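Local coordinates for carbonic anhydrase (Sordaria macrospora, PDB 4O1J), which probably catalyses the reversible hydration of carbon dioxide to hydrogencarbonate and a proton, using one zinc ion per subunit, at residues L138-R142 and I162-N166. Sequence-based numbering, arbitrary orientation.
Sequences LKTVR and IAQLN
Val-141 and Ile-162 meet where two helices of the beta-class carbonic anhydrase fold cross: helix 136-144 lies against the long helix 155-176, their local axes 9.7 Å apart and inclined at 114°. The dense part is apolar. The CB of Val-141 points toward the long helix, and chi1 (172°) sets CG1 between two residues, 3.6 Å from CD1 of Ile-162 and equally close to the CB of Leu-165. Leu-138 lays CD2 3.8 Å from CG1 of Ile-162 and crosses the Asn-166 side chain at about a right angle. Leu-138 also packs on Ala-121 of helix 116-122, and its side chain lies about 8 Å from the zinc ion. Cut back to an alanine, Leu-138 would lose both methyls, which would probably open a gap beside Ile-162 and let the Asn-166 amide turn more freely. Arg-142 marks the looser, partly exposed margin: its guanidinium lies off the contact, where NH1 makes a long, weak ion pair with Asp-150. Its nearest atom to the long helix is the backbone N, 3.9 Å from CD1 of Ile-162. At the other end, OD1 of Asn-166 faces CG of Leu-138 at 3.4 Å, a van der Waals contact.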
# COMPACT_ATOMS: atom_id res chain seq x y z
N LEU A 138 -11.99 7.77 -6.00
CA LEU A 138 -12.55 8.78 -6.90
C LEU A 138 -13.85 8.25 -7.51
O LEU A 138 -14.80 9.01 -7.73
CB LEU A 138 -11.55 9.14 -8.00
CG LEU A 138 -11.20 10.62 -8.20
CD1 LEU A 138 -10.39 10.82 -9.47
CD2 LEU A 138 -12.46 11.47 -8.24
N LYS A 139 -13.87 6.95 -7.79
CA LYS A 139 -15.08 6.28 -8.26
C LYS A 139 -16.14 6.33 -7.16
O LYS A 139 -17.33 6.41 -7.44
CB LYS A 139 -14.76 4.83 -8.65
CG LYS A 139 -15.63 4.26 -9.76
CD LYS A 139 -15.00 4.53 -11.13
CE LYS A 139 -15.64 3.72 -12.26
NZ LYS A 139 -17.13 3.72 -12.23
N THR A 140 -15.69 6.30 -5.91
CA THR A 140 -16.61 6.40 -4.78
C THR A 140 -17.23 7.79 -4.70
O THR A 140 -18.42 7.93 -4.43
CB THR A 140 -15.91 6.08 -3.44
OG1 THR A 140 -15.50 4.71 -3.43
CG2 THR A 140 -16.86 6.31 -2.27
N VAL A 141 -16.43 8.81 -4.98
CA VAL A 141 -16.94 10.18 -5.05
C VAL A 141 -17.92 10.31 -6.22
O VAL A 141 -18.90 11.06 -6.15
CB VAL A 141 -15.78 11.19 -5.19
CG1 VAL A 141 -16.31 12.59 -5.45
CG2 VAL A 141 -14.95 11.19 -3.93
N ARG A 142 -17.66 9.57 -7.29
CA ARG A 142 -18.54 9.56 -8.46
C ARG A 142 -19.93 9.08 -8.07
O ARG A 142 -20.93 9.71 -8.41
CB ARG A 142 -17.98 8.65 -9.56
CG ARG A 142 -18.41 9.03 -10.96
CD ARG A 142 -18.84 7.82 -11.77
NE ARG A 142 -20.24 7.51 -11.52
CZ ARG A 142 -21.26 8.07 -12.17
NH1 ARG A 142 -21.03 8.96 -13.13
NH2 ARG A 142 -22.51 7.73 -11.87
N ILE A 162 -15.87 16.64 -10.93
CA ILE A 162 -15.47 15.45 -10.19
C ILE A 162 -14.05 15.63 -9.65
O ILE A 162 -13.74 15.16 -8.55
CB ILE A 162 -15.59 14.15 -11.05
CG1 ILE A 162 -15.35 12.91 -10.20
CG2 ILE A 162 -14.58 14.13 -12.16
CD1 ILE A 162 -16.28 12.76 -9.05
N ALA A 163 -13.20 16.39 -10.36
CA ALA A 163 -11.85 16.65 -9.86
C ALA A 163 -11.85 17.54 -8.61
O ALA A 163 -11.06 17.34 -7.67
CB ALA A 163 -11.00 17.26 -10.95
N GLN A 164 -12.77 18.51 -8.59
CA GLN A 164 -12.93 19.39 -7.43
C GLN A 164 -13.50 18.66 -6.21
O GLN A 164 -13.08 18.91 -5.06
CB GLN A 164 -13.83 20.57 -7.78
CG GLN A 164 -13.32 21.42 -8.93
CD GLN A 164 -14.28 22.52 -9.30
OE1 GLN A 164 -15.49 22.37 -9.13
NE2 GLN A 164 -13.75 23.63 -9.78
N LEU A 165 -14.46 17.77 -6.45
CA LEU A 165 -15.03 16.98 -5.37
C LEU A 165 -13.95 16.08 -4.82
O LEU A 165 -13.90 15.81 -3.61
CB LEU A 165 -16.22 16.16 -5.86
CG LEU A 165 -17.47 16.91 -6.31
CD1 LEU A 165 -18.45 15.94 -6.95
CD2 LEU A 165 -18.11 17.63 -5.14
N ASN A 166 -13.06 15.64 -5.70
CA ASN A 166 -11.93 14.82 -5.29
C ASN A 166 -10.98 15.60 -4.38
O ASN A 166 -10.48 15.07 -3.37
CB ASN A 166 -11.18 14.30 -6.51
CG ASN A 166 -10.02 13.41 -6.14
OD1 ASN A 166 -10.20 12.37 -5.50
ND2 ASN A 166 -8.81 13.80 -6.55